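Local coordinates for protein nitrilotriacetate monooxygenase (Burkholderia pseudomallei, PDB 3SDO) that probably acts as an FMN-dependent monooxygenase of the NtaA/SnaA/DszA family, using molecular oxygen to oxidise its substrate, at residues F56-D61 against V96-S101; S91-V96 against G121-W126; Q162-S167 against G202-R207; V215-G220 against A233-S238. All coordinates share one frame; numbering follows the deposited sequence.

Contact 1: residues F56-D61 against V96-S101; sequences FAFIAD and VGTMSS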
loop_
_atom_site.group_PDB
_atom_site.type_symbol
_atom_site.label_atom_id
_atom_site.label_comp_id
_atom_site.label_asym_id
_atom_site.label_seq_id
_atom_site.Cartn_x
_atom_site.Cartn_y
_atom_site.Cartn_z
ATOM N N PHE A 56 13.409 12.263 -2.120
ATOM C CA PHE A 56 12.279 11.315 -2.086
ATOM C C PHE A 56 12.493 10.140 -3.037
ATOM O O PHE A 56 13.222 10.259 -4.021
ATOM C CB PHE A 56 10.917 12.016 -2.350
ATOM C CG PHE A 56 10.809 12.666 -3.673
ATOM C CD1 PHE A 56 11.323 13.928 -3.870
ATOM C CD2 PHE A 56 10.218 12.009 -4.760
ATOM C CE1 PHE A 56 11.240 14.540 -5.121
ATOM C CE2 PHE A 56 10.143 12.609 -5.992
ATOM C CZ PHE A 56 10.661 13.869 -6.184
ATOM N N ALA A 57 11.901 9.003 -2.676
ATOM C CA ALA A 57 11.737 7.856 -3.561
ATOM C C ALA A 57 10.311 7.917 -4.107
ATOM O O ALA A 57 9.376 8.202 -3.349
ATOM C CB ALA A 57 11.978 6.523 -2.787
ATOM N N PHE A 58 10.165 7.665 -5.411
ATOM C CA PHE A 58 8.893 7.704 -6.114
ATOM C C PHE A 58 8.588 6.313 -6.702
ATOM O O PHE A 58 9.413 5.718 -7.408
ATOM C CB PHE A 58 8.916 8.789 -7.204
ATOM C CG PHE A 58 7.722 8.762 -8.143
ATOM C CD1 PHE A 58 6.435 8.642 -7.655
ATOM C CD2 PHE A 58 7.901 8.857 -9.511
ATOM C CE1 PHE A 58 5.331 8.603 -8.521
ATOM C CE2 PHE A 58 6.810 8.825 -10.392
ATOM C CZ PHE A 58 5.530 8.693 -9.901
ATOM N N ILE A 59 7.421 5.797 -6.336
ATOM C CA ILE A 59 6.896 4.521 -6.792
ATOM C C ILE A 59 5.733 4.833 -7.709
ATOM O O ILE A 59 4.658 5.241 -7.249
ATOM C CB ILE A 59 6.437 3.640 -5.617
ATOM C CG1 ILE A 59 7.603 3.391 -4.655
ATOM C CG2 ILE A 59 5.902 2.275 -6.112
ATOM C CD1 ILE A 59 8.828 2.711 -5.321
ATOM N N ALA A 60 5.998 4.708 -9.009
ATOM C CA ALA A 60 5.001 4.823 -10.056
ATOM C C ALA A 60 4.120 3.578 -10.015
ATOM O O ALA A 60 4.436 2.614 -9.333
ATOM C CB ALA A 60 5.681 4.956 -11.456
ATOM N N ASP A 61 3.017 3.598 -10.741
ATOM C CA ASP A 61 2.095 2.478 -10.655
ATOM C C ASP A 61 1.295 2.222 -11.924
ATOM O O ASP A 61 1.178 3.108 -12.788
ATOM C CB ASP A 61 1.140 2.707 -9.491
ATOM C CG ASP A 61 0.552 1.418 -8.964
ATOM O OD1 ASP A 61 1.313 0.419 -8.859
ATOM O OD2 ASP A 61 -0.658 1.419 -8.660
ATOM N N VAL A 96 6.856 8.634 -2.009
ATOM C CA VAL A 96 5.847 9.145 -2.907
ATOM C C VAL A 96 5.279 7.999 -3.736
ATOM O O VAL A 96 6.024 7.257 -4.394
ATOM C CB VAL A 96 6.439 10.210 -3.816
ATOM C CG1 VAL A 96 5.380 10.738 -4.812
ATOM C CG2 VAL A 96 7.030 11.345 -2.962
ATOM N N GLY A 97 3.957 7.886 -3.712
ATOM C CA GLY A 97 3.261 6.815 -4.381
ATOM C C GLY A 97 2.157 7.222 -5.316
ATOM O O GLY A 97 1.343 8.100 -5.022
ATOM N N THR A 98 2.112 6.568 -6.465
ATOM C CA THR A 98 1.013 6.781 -7.402
ATOM C C THR A 98 -0.293 6.119 -6.940
ATOM O O THR A 98 -0.301 4.986 -6.483
ATOM C CB THR A 98 1.389 6.264 -8.813
ATOM O OG1 THR A 98 2.393 7.112 -9.368
ATOM C CG2 THR A 98 0.184 6.244 -9.751
ATOM N N MET A 99 -1.405 6.832 -7.085
ATOM C CA MET A 99 -2.716 6.225 -6.949
ATOM C C MET A 99 -3.723 6.997 -7.797
ATOM O O MET A 99 -3.694 8.218 -7.850
ATOM C CB MET A 99 -3.178 6.163 -5.496
ATOM C CG MET A 99 -4.317 5.164 -5.303
ATOM S SD MET A 99 -4.790 5.032 -3.584
ATOM C CE MET A 99 -3.418 4.096 -2.893
ATOM N N SER A 100 -4.584 6.249 -8.476
ATOM C CA SER A 100 -5.525 6.797 -9.437
ATOM C C SER A 100 -6.757 7.405 -8.764
ATOM O O SER A 100 -7.312 6.843 -7.826
ATOM C CB SER A 100 -5.967 5.688 -10.422
ATOM O OG SER A 100 -7.313 5.876 -10.828
ATOM N N SER A 101 -7.192 8.546 -9.280
ATOM C CA SER A 101 -8.411 9.190 -8.826
ATOM C C SER A 101 -9.651 8.447 -9.288
ATOM O O SER A 101 -10.659 8.522 -8.628
ATOM C CB SER A 101 -8.516 10.611 -9.386
ATOM O OG SER A 101 -7.316 11.306 -9.193
HETATM O O HOH W 1 -1.873 2.711 -6.462
HETATM O O HOH W 2 2.562 6.102 -12.254
#
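A chi1 of 171° at F58 sets CG opposite the backbone N and extends the phenyl ring toward T98; the ring also brushes V96, whose CG1 is 3.7 Å from F58 CD1. The T98 hydroxyl lies near the plane of this ring, at its edge, with OG1 3.4 Å from F58 CE1. F56 takes the other course: its CG sits between the backbone N and the carbonyl carbon (chi1 61°), and CD2 meets the second methyl of V96, CG2, at 3.7 Å. V96 thus divides its two branches between two phenylalanines on the same face of the sheet.

Strands 56-59 and 94-100 are parallel neighbours in the TIM-type barrel of the luciferase-like monooxygenases, and F56, F58 and V96 look into its interior, where the rings of F217 and F237 meet those of F56 and F58. Between the backbones runs the alternating ladder of a parallel pair: V96 N to A57 O, I59 N to V96 O at 2.8 Å, and T98 N to I59 O.

Beyond the ladder the chains stay together through side chains and water. CB of D61 packs on CB of T98 at 3.6 Å. One water donates to D61 OD2 and to T98 O, 2.8 Å from each; a second accepts from D61 N and is hydrogen-bonded to T98 OG1. The T98 hydroxyl also bonds N127, while D61 OD1 forms a salt bridge with R111 of the second subunit. D61 and T98 are both predicted to bind FMN, consistent with their place at the C-terminal ends of the strands.

Contact 2: residues S91-V96 against G121-W126; sequences SKIGLV and GGRAGW
The beta-alpha-beta unit formed by strand 94-100, helix 106-119 and strand 124-129 brings R123 back alongside the chain that leads into strand 94-100, and the arginine lies across the backbone of S91-I93. Its NH1 donates to I93 O at 2.9 Å, in the plane of that carbonyl and on a lone pair, although I93 O is tilted 16° from the guanidinium plane. The two faces of the guanidinium meet different things: S91 O is 3.4 Å above one, and the methyl CD1 of L95 covers the opposite one, 3.9 Å from R123 NH1. CD of R123 rests 3.3 Å from K92 O, and the bend at chi3 (-78°) beyond it swings NE and the guanidinium over S91 O. Further bonds fix the group's rotation: NH2 to A87 O, NE to S120 O and NH1 to T90 OG1. This buried cation is therefore gripped largely by main-chain carbonyls.

Next in the chain the parallel barrel strands begin, with L95 paired to A124 and V96 to G125. L95 N donates to R123 O at 2.8 Å, and G125 N returns a bond to L95 O at 2.9 Å; the second donor stands well above the carbonyl plane, 42° out of it. The backbones come close at V96 and G125, whose CA atoms are 4.1 Å apart, and CG2 of V96 packs against the bare CA of G125 at 4.0 Å. Before R123, G121 ends helix 106-119 in a Schellman motif, and on the strand 94-100 side E50 OE2 accepts from the backbone N atoms of S91, K92 and I93.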
loop_
_atom_site.group_PDB
_atom_site.type_symbol
_atom_site.label_atom_id
_atom_site.label_comp_id
_atom_site.label_asym_id
_atom_site.label_seq_id
_atom_site.Cartn_x
_atom_site.Cartn_y
_atom_site.Cartn_z
ATOM N N SER A 91 14.703 6.588 7.265
ATOM C CA SER A 91 14.412 7.607 8.271
ATOM C C SER A 91 14.096 9.015 7.731
ATOM O O SER A 91 13.344 9.750 8.373
ATOM C CB SER A 91 15.564 7.668 9.281
ATOM O OG SER A 91 16.778 7.921 8.622
ATOM N N LYS A 92 14.657 9.403 6.588
ATOM C CA LYS A 92 14.518 10.790 6.095
ATOM C C LYS A 92 13.863 10.869 4.738
ATOM O O LYS A 92 13.159 11.843 4.440
ATOM C CB LYS A 92 15.883 11.467 5.894
ATOM C CG LYS A 92 16.735 11.692 7.069
ATOM C CD LYS A 92 17.972 12.575 6.669
ATOM C CE LYS A 92 17.581 14.076 6.492
ATOM N NZ LYS A 92 18.714 15.072 6.668
ATOM N N ILE A 93 14.160 9.902 3.874
ATOM C CA ILE A 93 13.759 10.003 2.482
ATOM C C ILE A 93 12.227 10.030 2.333
ATOM O O ILE A 93 11.498 9.297 3.009
ATOM C CB ILE A 93 14.410 8.923 1.624
ATOM C CG1 ILE A 93 14.283 9.248 0.128
ATOM C CG2 ILE A 93 13.794 7.544 1.916
ATOM C CD1 ILE A 93 15.271 8.448 -0.758
ATOM N N GLY A 94 11.738 10.894 1.459
ATOM C CA GLY A 94 10.306 10.950 1.176
ATOM C C GLY A 94 9.807 9.707 0.466
ATOM O O GLY A 94 10.573 8.951 -0.133
ATOM N N LEU A 95 8.505 9.482 0.564
ATOM C CA LEU A 95 7.885 8.228 0.128
ATOM C C LEU A 95 6.671 8.587 -0.692
ATOM O O LEU A 95 5.588 8.817 -0.135
ATOM C CB LEU A 95 7.478 7.416 1.355
ATOM C CG LEU A 95 8.625 7.139 2.320
ATOM C CD1 LEU A 95 8.070 6.713 3.712
ATOM C CD2 LEU A 95 9.550 6.069 1.727
ATOM N N VAL A 96 6.856 8.634 -2.009
ATOM C CA VAL A 96 5.847 9.145 -2.907
ATOM C C VAL A 96 5.279 7.999 -3.736
ATOM O O VAL A 96 6.024 7.257 -4.394
ATOM C CB VAL A 96 6.439 10.210 -3.816
ATOM C CG1 VAL A 96 5.380 10.738 -4.812
ATOM C CG2 VAL A 96 7.030 11.345 -2.962
ATOM N N GLY A 121 6.388 9.620 9.935
ATOM C CA GLY A 121 6.796 10.889 10.548
ATOM C C GLY A 121 6.735 12.075 9.588
ATOM O O GLY A 121 7.513 13.034 9.713
ATOM N N GLY A 122 5.809 12.030 8.644
ATOM C CA GLY A 122 5.568 13.149 7.743
ATOM C C GLY A 122 6.367 13.120 6.465
ATOM O O GLY A 122 6.865 14.161 6.016
ATOM N N ARG A 123 6.477 11.944 5.839
ATOM C CA ARG A 123 7.259 11.801 4.632
ATOM C C ARG A 123 6.463 11.309 3.417
ATOM O O ARG A 123 7.053 11.006 2.382
ATOM C CB ARG A 123 8.414 10.826 4.904
ATOM C CG ARG A 123 9.445 11.345 5.876
ATOM C CD ARG A 123 10.646 10.384 5.951
ATOM N NE ARG A 123 10.377 9.193 6.770
ATOM C CZ ARG A 123 10.816 7.956 6.520
ATOM N NH1 ARG A 123 11.484 7.655 5.408
ATOM N NH2 ARG A 123 10.545 6.982 7.385
ATOM N N ALA A 124 5.139 11.228 3.532
ATOM C CA ALA A 124 4.319 10.721 2.426
ATOM C C ALA A 124 4.107 11.743 1.307
ATOM O O ALA A 124 4.029 12.964 1.548
ATOM C CB ALA A 124 2.971 10.245 2.947
ATOM N N GLY A 125 3.963 11.229 0.092
ATOM C CA GLY A 125 3.536 12.022 -1.069
ATOM C C GLY A 125 2.574 11.202 -1.908
ATOM O O GLY A 125 2.686 9.976 -1.963
ATOM N N TRP A 126 1.588 11.856 -2.523
ATOM C CA TRP A 126 0.648 11.161 -3.398
ATOM C C TRP A 126 0.780 11.745 -4.782
ATOM O O TRP A 126 0.588 12.958 -4.956
ATOM C CB TRP A 126 -0.809 11.300 -2.888
ATOM C CG TRP A 126 -1.906 10.822 -3.834
ATOM C CD1 TRP A 126 -1.800 9.878 -4.797
ATOM C CD2 TRP A 126 -3.287 11.256 -3.853
ATOM N NE1 TRP A 126 -3.013 9.702 -5.436
ATOM C CE2 TRP A 126 -3.936 10.543 -4.879
ATOM C CE3 TRP A 126 -4.021 12.188 -3.112
ATOM C CZ2 TRP A 126 -5.282 10.744 -5.193
ATOM C CZ3 TRP A 126 -5.352 12.380 -3.406
ATOM C CH2 TRP A 126 -5.971 11.665 -4.449
#

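Contact 3: residues Q162-S167 against G202-R207; sequences QGLWDS and GPLNIR
L204 and S167 meet where the C-terminal end of helix 150-165 packs against the long loop between strands 199-200 and 215-218, on the outside of the barrel. The same loop faces the partner molecule, where G202 N bonds N139 of the second subunit and P203 packs on V65 of that chain.

Hydrogen bonding centres on the S167 hydroxyl. L204 N donates to S167 OG at 2.8 Å, nearly straight at 166°, and OG in turn donates to L164 O, 2.6 Å away. With OG beside its own backbone N (chi1 -65°), the hydroxyl can face both the helix end and the loop. L164 O also accepts S167 N, so this last-turn carbonyl is held by two donors from one serine, and CB of L204 packs on it at 3.4 Å. W165 is anchored by NE1 to A110 O of helix 106-119.

Apolar contacts flank the relay. CD2 of L164 reaches G202 CA at 3.9 Å. G202 has a positive phi and precedes a cis peptide bond to P203, whose CB packs on the serine side chain. The W165 and L204 side chains run side by side, pointing the same way, and L204 CD2 lies at the indole edge, 3.9 Å from W165 CD1.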
loop_
_atom_site.group_PDB
_atom_site.type_symbol
_atom_site.label_atom_id
_atom_site.label_comp_id
_atom_site.label_asym_id
_atom_site.label_seq_id
_atom_site.Cartn_x
_atom_site.Cartn_y
_atom_site.Cartn_z
ATOM N N GLN A 162 -8.184 15.999 0.559
ATOM C CA GLN A 162 -7.611 17.072 1.338
ATOM C C GLN A 162 -8.559 17.590 2.432
ATOM O O GLN A 162 -8.116 17.888 3.533
ATOM C CB GLN A 162 -7.125 18.205 0.416
ATOM C CG GLN A 162 -5.868 17.821 -0.353
ATOM C CD GLN A 162 -5.357 18.948 -1.219
ATOM O OE1 GLN A 162 -6.145 19.701 -1.770
ATOM N NE2 GLN A 162 -4.043 19.070 -1.340
ATOM N N GLY A 163 -9.856 17.704 2.130
ATOM C CA GLY A 163 -10.855 17.988 3.143
ATOM C C GLY A 163 -10.851 16.983 4.285
ATOM O O GLY A 163 -10.884 17.353 5.468
ATOM N N LEU A 164 -10.803 15.701 3.946
ATOM C CA LEU A 164 -10.737 14.641 4.982
ATOM C C LEU A 164 -9.484 14.741 5.830
ATOM O O LEU A 164 -9.517 14.491 7.049
ATOM C CB LEU A 164 -10.816 13.248 4.353
ATOM C CG LEU A 164 -12.163 12.865 3.750
ATOM C CD1 LEU A 164 -12.003 11.616 2.896
ATOM C CD2 LEU A 164 -13.220 12.632 4.829
ATOM N N TRP A 165 -8.382 15.121 5.197
ATOM C CA TRP A 165 -7.114 15.286 5.915
ATOM C C TRP A 165 -7.148 16.433 6.923
ATOM O O TRP A 165 -6.273 16.516 7.766
ATOM C CB TRP A 165 -5.931 15.491 4.955
ATOM C CG TRP A 165 -5.473 14.239 4.261
ATOM C CD1 TRP A 165 -5.635 12.937 4.698
ATOM C CD2 TRP A 165 -4.760 14.155 3.010
ATOM N NE1 TRP A 165 -5.073 12.066 3.783
ATOM C CE2 TRP A 165 -4.533 12.784 2.746
ATOM C CE3 TRP A 165 -4.307 15.100 2.085
ATOM C CZ2 TRP A 165 -3.863 12.348 1.605
ATOM C CZ3 TRP A 165 -3.636 14.662 0.937
ATOM C CH2 TRP A 165 -3.413 13.309 0.710
ATOM N N ASP A 166 -8.126 17.329 6.831
ATOM C CA ASP A 166 -8.261 18.378 7.840
ATOM C C ASP A 166 -9.332 18.061 8.892
ATOM O O ASP A 166 -9.755 18.953 9.623
ATOM C CB ASP A 166 -8.494 19.739 7.155
ATOM C CG ASP A 166 -7.211 20.311 6.523
ATOM O OD1 ASP A 166 -6.121 19.721 6.733
ATOM O OD2 ASP A 166 -7.276 21.373 5.847
ATOM N N SER A 167 -9.717 16.785 9.009
ATOM C CA SER A 167 -10.742 16.363 9.974
ATOM C C SER A 167 -10.353 16.715 11.402
ATOM O O SER A 167 -11.181 17.232 12.170
ATOM C CB SER A 167 -10.991 14.860 9.900
ATOM O OG SER A 167 -11.546 14.477 8.661
ATOM N N GLY A 202 -17.478 12.251 6.095
ATOM C CA GLY A 202 -16.379 12.346 7.063
ATOM C C GLY A 202 -16.957 12.302 8.467
ATOM O O GLY A 202 -18.130 11.988 8.640
ATOM N N PRO A 203 -16.132 12.566 9.494
ATOM C CA PRO A 203 -14.730 12.876 9.432
ATOM C C PRO A 203 -13.878 11.648 9.138
ATOM O O PRO A 203 -14.362 10.511 9.184
ATOM C CB PRO A 203 -14.409 13.367 10.850
ATOM C CG PRO A 203 -15.673 13.252 11.656
ATOM C CD PRO A 203 -16.586 12.383 10.882
ATOM N N LEU A 204 -12.611 11.899 8.843
ATOM C CA LEU A 204 -11.608 10.847 8.771
ATOM C C LEU A 204 -11.295 10.313 10.168
ATOM O O LEU A 204 -11.426 11.057 11.162
ATOM C CB LEU A 204 -10.337 11.409 8.143
ATOM C CG LEU A 204 -9.380 10.392 7.509
ATOM C CD1 LEU A 204 -10.047 9.608 6.351
ATOM C CD2 LEU A 204 -8.131 11.078 7.003
ATOM N N ASN A 205 -10.853 9.047 10.233
ATOM C CA ASN A 205 -10.523 8.388 11.502
ATOM C C ASN A 205 -9.015 8.247 11.740
ATOM O O ASN A 205 -8.551 7.313 12.393
ATOM C CB ASN A 205 -11.256 7.044 11.659
ATOM C CG ASN A 205 -10.914 6.047 10.579
ATOM O OD1 ASN A 205 -10.172 6.348 9.650
ATOM N ND2 ASN A 205 -11.469 4.846 10.697
ATOM N N ILE A 206 -8.257 9.215 11.236
ATOM C CA ILE A 206 -6.832 9.311 11.543
ATOM C C ILE A 206 -6.417 10.780 11.488
ATOM O O ILE A 206 -6.979 11.586 10.718
ATOM C CB ILE A 206 -5.992 8.441 10.607
ATOM C CG1 ILE A 206 -4.529 8.433 11.056
ATOM C CG2 ILE A 206 -6.144 8.924 9.151
ATOM C CD1 ILE A 206 -3.662 7.399 10.311
ATOM N N ARG A 207 -5.452 11.118 12.333
ATOM C CA ARG A 207 -5.007 12.503 12.515
ATOM C C ARG A 207 -4.041 12.956 11.413
ATOM O O ARG A 207 -3.683 12.173 10.511
ATOM C CB ARG A 207 -4.328 12.651 13.880
ATOM C CG ARG A 207 -3.048 11.817 14.053
ATOM C CD ARG A 207 -2.233 12.361 15.186
ATOM N NE ARG A 207 -1.737 13.700 14.854
ATOM C CZ ARG A 207 -1.382 14.619 15.732
ATOM N NH1 ARG A 207 -1.443 14.365 17.040
ATOM N NH2 ARG A 207 -0.955 15.812 15.300
HETATM O O HOH W 3 -7.321 14.458 10.051
HETATM O O HOH W 4 -5.434 13.267 8.085
#

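Contact 4: residues V215-G220 against A233-S238; sequences VIFQAG and ADAVFS
A235 CB sits over one face of the F217 ring, 3.6 Å from F217 CE2, and A219 CB lies over a face of the F237 ring, 3.6 Å from F237 CE1: two CH-pi contacts, one alanine coming from strand 235-238, the other from just past the end of strand 215-218. F237 has CG between its backbone N and carbonyl carbon (chi1 61°), which brings the ring back toward the neighbouring strand, its edge near F217 CB.

At the start of the pair the D234 carboxylate acts in place of a main-chain acceptor. OD2 takes I216 N at 2.8 Å on its anti lone pair, almost straight at 175°, while I216 O accepts both D234 N and A235 N. Strands 215-218 and 235-238 belong to a beta-alpha-beta unit in which helix 223-232 connects them, and their parallel ladder continues with Q218 N to A235 O and F237 N to Q218 O, each 3.0 Å. Past it, a water donates to A219 O and F237 O.

On the face opposite F217 and A235, Q218 lies against A233, with CD 3.9 Å from A233 CB, and its NE2 is held by S232 OG. N127 of strand 124-129 touches both F217 and F237.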
loop_
_atom_site.group_PDB
_atom_site.type_symbol
_atom_site.label_atom_id
_atom_site.label_comp_id
_atom_site.label_asym_id
_atom_site.label_seq_id
_atom_site.Cartn_x
_atom_site.Cartn_y
_atom_site.Cartn_z
ATOM N N VAL A 215 2.333 15.440 0.553
ATOM C CA VAL A 215 2.653 16.312 -0.583
ATOM C C VAL A 215 1.987 15.795 -1.886
ATOM O O VAL A 215 1.990 14.568 -2.183
ATOM C CB VAL A 215 4.172 16.421 -0.756
ATOM C CG1 VAL A 215 4.547 17.387 -1.896
ATOM C CG2 VAL A 215 4.812 16.885 0.570
ATOM N N ILE A 216 1.389 16.710 -2.644
ATOM C CA ILE A 216 0.720 16.329 -3.883
ATOM C C ILE A 216 1.661 16.508 -5.070
ATOM O O ILE A 216 2.164 17.620 -5.331
ATOM C CB ILE A 216 -0.568 17.152 -4.130
ATOM C CG1 ILE A 216 -1.529 17.029 -2.954
ATOM C CG2 ILE A 216 -1.272 16.718 -5.440
ATOM C CD1 ILE A 216 -1.852 15.607 -2.509
ATOM N N PHE A 217 1.882 15.396 -5.770
ATOM C CA PHE A 217 2.612 15.341 -7.023
ATOM C C PHE A 217 1.611 15.147 -8.154
ATOM O O PHE A 217 0.585 14.470 -7.988
ATOM C CB PHE A 217 3.598 14.166 -7.013
ATOM C CG PHE A 217 4.826 14.414 -6.187
ATOM C CD1 PHE A 217 4.756 14.461 -4.820
ATOM C CD2 PHE A 217 6.054 14.571 -6.795
ATOM C CE1 PHE A 217 5.877 14.681 -4.074
ATOM C CE2 PHE A 217 7.186 14.830 -6.063
ATOM C CZ PHE A 217 7.097 14.896 -4.708
ATOM N N GLN A 218 1.898 15.751 -9.299
ATOM C CA GLN A 218 1.089 15.513 -10.496
ATOM C C GLN A 218 1.966 15.566 -11.733
ATOM O O GLN A 218 3.055 16.101 -11.691
ATOM C CB GLN A 218 -0.030 16.546 -10.609
ATOM C CG GLN A 218 -1.073 16.466 -9.530
ATOM C CD GLN A 218 -2.126 17.527 -9.646
ATOM O OE1 GLN A 218 -2.352 18.087 -10.729
ATOM N NE2 GLN A 218 -2.753 17.858 -8.503
ATOM N N ALA A 219 1.503 14.993 -12.829
ATOM C CA ALA A 219 2.268 15.035 -14.087
ATOM C C ALA A 219 1.433 15.384 -15.305
ATOM O O ALA A 219 1.759 14.982 -16.413
ATOM C CB ALA A 219 2.982 13.719 -14.305
ATOM N N GLY A 220 0.385 16.181 -15.127
ATOM C CA GLY A 220 -0.438 16.586 -16.269
ATOM C C GLY A 220 0.402 17.335 -17.307
ATOM O O GLY A 220 1.272 18.124 -16.957
ATOM N N ALA A 233 -1.222 21.119 -7.372
ATOM C CA ALA A 233 0.011 20.346 -7.120
ATOM C C ALA A 233 1.026 21.113 -6.270
ATOM O O ALA A 233 1.140 22.335 -6.389
ATOM C CB ALA A 233 0.636 19.935 -8.431
ATOM N N ASP A 234 1.772 20.385 -5.442
ATOM C CA ASP A 234 2.963 20.907 -4.746
ATOM C C ASP A 234 4.214 20.689 -5.579
ATOM O O ASP A 234 5.191 21.431 -5.449
ATOM C CB ASP A 234 3.149 20.204 -3.406
ATOM C CG ASP A 234 1.976 20.414 -2.485
ATOM O OD1 ASP A 234 1.635 21.586 -2.246
ATOM O OD2 ASP A 234 1.402 19.425 -1.990
ATOM N N ALA A 235 4.194 19.647 -6.409
ATOM C CA ALA A 235 5.339 19.273 -7.224
ATOM C C ALA A 235 4.811 18.622 -8.496
ATOM O O ALA A 235 3.832 17.888 -8.456
ATOM C CB ALA A 235 6.248 18.306 -6.476
ATOM N N VAL A 236 5.441 18.935 -9.620
ATOM C CA VAL A 236 4.986 18.511 -10.905
ATOM C C VAL A 236 6.154 17.921 -11.635
ATOM O O VAL A 236 7.235 18.483 -11.638
ATOM C CB VAL A 236 4.407 19.702 -11.709
ATOM C CG1 VAL A 236 3.848 19.231 -13.056
ATOM C CG2 VAL A 236 3.322 20.429 -10.877
ATOM N N PHE A 237 5.951 16.770 -12.246
ATOM C CA PHE A 237 6.991 16.200 -13.047
ATOM C C PHE A 237 6.590 15.973 -14.498
ATOM O O PHE A 237 5.460 16.250 -14.910
ATOM C CB PHE A 237 7.589 14.979 -12.366
ATOM C CG PHE A 237 6.643 13.881 -12.117
ATOM C CD1 PHE A 237 6.517 12.835 -13.029
ATOM C CD2 PHE A 237 5.913 13.846 -10.950
ATOM C CE1 PHE A 237 5.638 11.765 -12.777
ATOM C CE2 PHE A 237 5.043 12.813 -10.694
ATOM C CZ PHE A 237 4.894 11.768 -11.619
ATOM N N SER A 238 7.573 15.538 -15.281
ATOM C CA SER A 238 7.377 15.169 -16.674
ATOM C C SER A 238 8.322 14.041 -17.061
ATOM O O SER A 238 9.224 13.667 -16.287
ATOM C CB SER A 238 7.731 16.354 -17.560
ATOM O OG SER A 238 9.133 16.544 -17.478
HETATM O O HOH W 5 4.287 16.286 -17.354
#

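Contacts 1, 2 and 4 are strand pairs of one parallel barrel sheet. Contacts 1 and 2 share V96 on strand 94-100, and W126 of contact 2 bonds the backbone of strand 215-218 in contact 4. Contacts 1 and 4 lie nearest the chain's centre and join through side chains inside the barrel, V96 CG2 being 3.7 Å from F217 CE1. Contact 2 lies farther out, at the strands' N-terminal ends, where the main side-chain contact is a buried arginine bonded to main-chain carbonyls. Contact 3, buried but with its centre about 27 Å from the centre of the chain, is a helix-loop junction without a strand ladder, tied to the barrel by W165 packing on W126 and I216. It and contact 1 both reach the second subunit.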